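PDB 6XYC: acetyl xylan esterase from Metagenome, which probably removes both acetyl and feruloyl groups from complex natural xylans, as a serine esterase of the alpha/beta-hydrolase fold. Local coordinates for residues Ser127-Leu139 against Ile148-Val162. Residues are numbered along the deposited sequence; the frame is centred on the assembly and turned at random.
Sequences SAFAGVTNGVKTL and IEGSLGNYLSTGSHV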
loop_
_atom_site.group_PDB
_atom_site.type_symbol
_atom_site.label_atom_id
_atom_site.label_comp_id
_atom_site.label_asym_id
_atom_site.label_seq_id
_atom_site.Cartn_x
_atom_site.Cartn_y
_atom_site.Cartn_z
ATOM N N SER A 127 -0.423 1.971 0.346
ATOM C CA SER A 127 0.938 2.027 -0.177
ATOM C C SER A 127 1.306 3.450 -0.583
ATOM O O SER A 127 2.374 3.958 -0.224
ATOM C CB SER A 127 1.074 1.073 -1.370
ATOM O OG SER A 127 0.938 -0.271 -0.953
ATOM N N ALA A 128 0.427 4.113 -1.337
ATOM C CA ALA A 128 0.675 5.502 -1.708
ATOM C C ALA A 128 0.753 6.391 -0.476
ATOM O O ALA A 128 1.560 7.330 -0.429
ATOM C CB ALA A 128 -0.415 5.998 -2.658
ATOM N N PHE A 129 -0.074 6.115 0.537
ATOM C CA PHE A 129 -0.047 6.964 1.722
ATOM C C PHE A 129 1.267 6.816 2.480
ATOM O O PHE A 129 1.793 7.801 3.009
ATOM C CB PHE A 129 -1.225 6.654 2.642
ATOM C CG PHE A 129 -1.775 7.871 3.330
ATOM C CD1 PHE A 129 -1.028 8.529 4.295
ATOM C CD2 PHE A 129 -3.018 8.371 2.990
ATOM C CE1 PHE A 129 -1.522 9.653 4.923
ATOM C CE2 PHE A 129 -3.523 9.498 3.618
ATOM C CZ PHE A 129 -2.768 10.140 4.585
ATOM N N ALA A 130 1.810 5.596 2.552
ATOM C CA ALA A 130 3.139 5.423 3.131
ATOM C C ALA A 130 4.182 6.191 2.330
ATOM O O ALA A 130 5.071 6.835 2.902
ATOM C CB ALA A 130 3.498 3.935 3.192
ATOM N N GLY A 131 4.072 6.154 1.004
ATOM C CA GLY A 131 5.033 6.787 0.122
ATOM C C GLY A 131 4.989 8.296 0.111
ATOM O O GLY A 131 5.929 8.914 -0.404
ATOM N N VAL A 132 3.928 8.908 0.638
ATOM C CA VAL A 132 3.874 10.361 0.773
ATOM C C VAL A 132 4.074 10.811 2.208
ATOM O O VAL A 132 3.967 12.009 2.485
ATOM C CB VAL A 132 2.560 10.943 0.221
ATOM C CG1 VAL A 132 2.415 10.617 -1.272
ATOM C CG2 VAL A 132 1.368 10.446 1.014
ATOM N N THR A 133 4.370 9.893 3.139
ATOM C CA THR A 133 4.568 10.274 4.533
ATOM C C THR A 133 5.854 9.687 5.107
ATOM O O THR A 133 5.955 9.469 6.315
ATOM C CB THR A 133 3.365 9.869 5.386
ATOM O OG1 THR A 133 3.142 8.461 5.282
ATOM C CG2 THR A 133 2.109 10.611 4.947
ATOM N N ASN A 134 6.846 9.419 4.259
ATOM C CA ASN A 134 8.181 9.115 4.761
ATOM C C ASN A 134 8.633 10.225 5.704
ATOM O O ASN A 134 8.692 11.394 5.312
ATOM C CB ASN A 134 9.174 8.972 3.606
ATOM C CG ASN A 134 9.127 7.600 2.942
ATOM O OD1 ASN A 134 8.432 6.692 3.395
ATOM N ND2 ASN A 134 9.893 7.445 1.864
ATOM N N GLY A 135 8.944 9.865 6.949
ATOM C CA GLY A 135 9.435 10.837 7.910
ATOM C C GLY A 135 8.388 11.750 8.504
ATOM O O GLY A 135 8.744 12.719 9.188
ATOM N N VAL A 136 7.109 11.464 8.285
ATOM C CA VAL A 136 6.011 12.318 8.726
ATOM C C VAL A 136 5.323 11.649 9.908
ATOM O O VAL A 136 4.883 10.497 9.805
ATOM C CB VAL A 136 5.013 12.582 7.584
ATOM C CG1 VAL A 136 3.741 13.233 8.127
ATOM C CG2 VAL A 136 5.658 13.441 6.506
ATOM N N LYS A 137 5.223 12.371 11.026
ATOM C CA LYS A 137 4.596 11.831 12.226
ATOM C C LYS A 137 3.097 12.095 12.258
ATOM O O LYS A 137 2.311 11.196 12.571
ATOM C CB LYS A 137 5.255 12.419 13.483
ATOM C CG LYS A 137 5.534 11.404 14.587
ATOM C CD LYS A 137 4.255 10.870 15.205
ATOM C CE LYS A 137 4.541 9.699 16.136
ATOM N NZ LYS A 137 3.339 9.260 16.912
ATOM N N THR A 138 2.684 13.317 11.940
ATOM C CA THR A 138 1.283 13.697 12.008
ATOM C C THR A 138 0.935 14.560 10.805
ATOM O O THR A 138 1.806 15.153 10.164
ATOM C CB THR A 138 0.959 14.458 13.304
ATOM O OG1 THR A 138 1.598 15.740 13.285
ATOM C CG2 THR A 138 1.437 13.676 14.520
ATOM N N LEU A 139 -0.362 14.618 10.507
ATOM C CA LEU A 139 -0.904 15.486 9.474
ATOM C C LEU A 139 -2.100 16.224 10.051
ATOM O O LEU A 139 -2.849 15.671 10.860
ATOM C CB LEU A 139 -1.307 14.683 8.240
ATOM C CG LEU A 139 -0.142 14.148 7.412
ATOM C CD1 LEU A 139 -0.652 13.208 6.336
ATOM C CD2 LEU A 139 0.678 15.283 6.796
ATOM N N ILE A 148 -0.066 9.694 12.002
ATOM C CA ILE A 148 0.213 8.772 10.906
ATOM C C ILE A 148 1.206 7.701 11.342
ATOM O O ILE A 148 0.966 6.503 11.160
ATOM C CB ILE A 148 0.727 9.554 9.681
ATOM C CG1 ILE A 148 -0.365 10.481 9.140
ATOM C CG2 ILE A 148 1.226 8.601 8.605
ATOM C CD1 ILE A 148 -1.659 9.796 8.795
ATOM N N GLU A 149 2.335 8.116 11.921
ATOM C CA GLU A 149 3.358 7.163 12.342
ATOM C C GLU A 149 2.815 6.191 13.382
ATOM O O GLU A 149 3.053 4.981 13.296
ATOM C CB GLU A 149 4.569 7.916 12.889
ATOM C CG GLU A 149 5.640 7.033 13.498
ATOM C CD GLU A 149 6.433 6.269 12.452
ATOM O OE1 GLU A 149 6.226 6.520 11.246
ATOM O OE2 GLU A 149 7.273 5.427 12.845
ATOM N N GLY A 150 2.099 6.698 14.381
ATOM C CA GLY A 150 1.560 5.852 15.427
ATOM C C GLY A 150 2.628 5.357 16.386
ATOM O O GLY A 150 3.824 5.640 16.264
ATOM N N SER A 151 2.161 4.587 17.370
ATOM C CA SER A 151 3.009 4.072 18.437
ATOM C C SER A 151 2.831 2.569 18.624
ATOM O O SER A 151 3.109 2.045 19.707
ATOM C CB SER A 151 2.712 4.770 19.764
ATOM O OG SER A 151 3.219 6.094 19.803
ATOM N N LEU A 152 2.404 1.860 17.589
ATOM C CA LEU A 152 2.103 0.445 17.720
ATOM C C LEU A 152 3.375 -0.391 17.749
ATOM O O LEU A 152 4.313 -0.164 16.977
ATOM C CB LEU A 152 1.217 -0.009 16.562
ATOM C CG LEU A 152 -0.231 0.463 16.463
ATOM C CD1 LEU A 152 -0.875 -0.212 15.261
ATOM C CD2 LEU A 152 -0.987 0.154 17.733
ATOM N N GLY A 153 3.396 -1.373 18.641
ATOM C CA GLY A 153 4.464 -2.344 18.643
ATOM C C GLY A 153 5.702 -1.876 19.383
ATOM O O GLY A 153 5.723 -0.848 20.066
ATOM N N ASN A 154 6.771 -2.661 19.214
ATOM C CA ASN A 154 7.983 -2.518 20.011
ATOM C C ASN A 154 9.207 -2.159 19.172
ATOM O O ASN A 154 10.337 -2.461 19.558
ATOM C CB ASN A 154 8.260 -3.802 20.788
ATOM C CG ASN A 154 7.215 -4.088 21.844
ATOM O OD1 ASN A 154 6.369 -3.247 22.143
ATOM N ND2 ASN A 154 7.266 -5.290 22.413
ATOM N N TYR A 155 9.012 -1.493 18.038
ATOM C CA TYR A 155 10.117 -1.115 17.165
ATOM C C TYR A 155 10.013 0.350 16.772
ATOM O O TYR A 155 10.390 0.752 15.669
ATOM C CB TYR A 155 10.150 -2.032 15.947
ATOM C CG TYR A 155 10.210 -3.486 16.346
ATOM C CD1 TYR A 155 11.421 -4.094 16.648
ATOM C CD2 TYR A 155 9.052 -4.247 16.444
ATOM C CE1 TYR A 155 11.484 -5.426 17.018
ATOM C CE2 TYR A 155 9.103 -5.575 16.818
ATOM C CZ TYR A 155 10.321 -6.163 17.100
ATOM O OH TYR A 155 10.377 -7.489 17.468
ATOM N N LEU A 156 9.541 1.173 17.706
ATOM C CA LEU A 156 9.256 2.569 17.397
ATOM C C LEU A 156 10.510 3.333 16.996
ATOM O O LEU A 156 10.423 4.323 16.259
ATOM C CB LEU A 156 8.589 3.238 18.596
ATOM C CG LEU A 156 7.300 2.581 19.098
ATOM C CD1 LEU A 156 6.682 3.383 20.233
ATOM C CD2 LEU A 156 6.313 2.418 17.952
ATOM N N SER A 157 11.681 2.905 17.474
ATOM C CA SER A 157 12.918 3.596 17.133
ATOM C C SER A 157 13.353 3.331 15.698
ATOM O O SER A 157 14.223 4.045 15.188
ATOM C CB SER A 157 14.032 3.178 18.094
ATOM O OG SER A 157 14.558 1.913 17.745
ATOM N N THR A 158 12.771 2.332 15.041
ATOM C CA THR A 158 13.135 1.996 13.675
ATOM C C THR A 158 12.391 2.882 12.684
ATOM O O THR A 158 11.229 3.245 12.896
ATOM C CB THR A 158 12.816 0.526 13.389
ATOM O OG1 THR A 158 13.482 -0.315 14.343
ATOM C CG2 THR A 158 13.253 0.142 11.986
ATOM N N GLY A 159 13.061 3.223 11.587
ATOM C CA GLY A 159 12.426 4.027 10.562
ATOM C C GLY A 159 11.337 3.263 9.830
ATOM O O GLY A 159 11.403 2.044 9.649
ATOM N N SER A 160 10.327 4.010 9.382
ATOM C CA SER A 160 9.163 3.437 8.721
ATOM C C SER A 160 9.059 3.849 7.257
ATOM O O SER A 160 7.990 3.704 6.653
ATOM C CB SER A 160 7.891 3.835 9.463
ATOM O OG SER A 160 7.682 5.237 9.399
ATOM N N HIS A 161 10.148 4.341 6.670
ATOM C CA HIS A 161 10.124 4.850 5.305
ATOM C C HIS A 161 10.126 3.708 4.292
ATOM O O HIS A 161 10.604 2.603 4.565
ATOM C CB HIS A 161 11.321 5.773 5.068
ATOM C CG HIS A 161 12.527 5.078 4.517
ATOM N ND1 HIS A 161 13.506 4.534 5.321
ATOM C CD2 HIS A 161 12.917 4.852 3.239
ATOM C CE1 HIS A 161 14.445 3.998 4.562
ATOM N NE2 HIS A 161 14.109 4.173 3.295
ATOM N N VAL A 162 9.548 3.984 3.123
ATOM C CA VAL A 162 9.553 3.070 1.991
ATOM C C VAL A 162 10.350 3.710 0.865
ATOM O O VAL A 162 10.421 4.937 0.753
ATOM C CB VAL A 162 8.125 2.714 1.516
ATOM C CG1 VAL A 162 7.408 1.858 2.556
ATOM C CG2 VAL A 162 7.335 3.977 1.212
HETATM O O HOH W 1 6.467 5.172 5.040
HETATM O O HOH W 2 8.671 7.090 7.615
HETATM O O HOH W 3 5.795 8.091 9.084
#
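Lys137 O is gripped by two consecutive amides, Ile148 N at 2.9 Å and Glu149 N at 3.1 Å, which reach it from the same face of its carbonyl plane; the Glu149 bond is nearly straight, the Ile148 bond more bent. At the other end of the contact Asn134, in the type II turn from Thr133 to Val136, reads the backbone of Val162 twice: ND2 donates to Val162 O (2.8 Å), which lies close to the amide plane, while OD1 accepts from Val162 N (2.9 Å), a donor tilted 31° out of that plane. With CG anti to the carbonyl carbon (chi1 -81°), the amide lies against His161 CB, its plane nearly perpendicular to the imidazole. Replacing Asn134 by alanine would remove both amide partners of Val162 and is likely to weaken the hold on this end of the loop, leaving it more dependent on the packing of Val162 against Ala130 and Gly131. Between these two sites, water 2 links Gly135 N to Ser160 OG, and that hydroxyl donates to the syn lone pair of Glu149 OE1, tying together the two ends of the long loop. Ile148 carries most of the apolar packing: CD1 reaches Phe129 CE1 at 3.9 Å, the two side chains crossing at about a right angle, CG1 packs on Leu139 CD1, and CG2 lies against Thr133 OG1. The Lys137 chain runs across Glu149, CE to CB 3.7 Å, toward its salt bridge with Asp147. The contact thus fastens the loop between strands 144-147 and 164-168 to the connection between helix 122-131, which follows the probable nucleophile elbow, and hairpin strand 138-141, with packing on the helix's last residues; Arg99 of helix 89-103 pairs with Glu149, and Val162 leads into the central sheet beside strand 114-120.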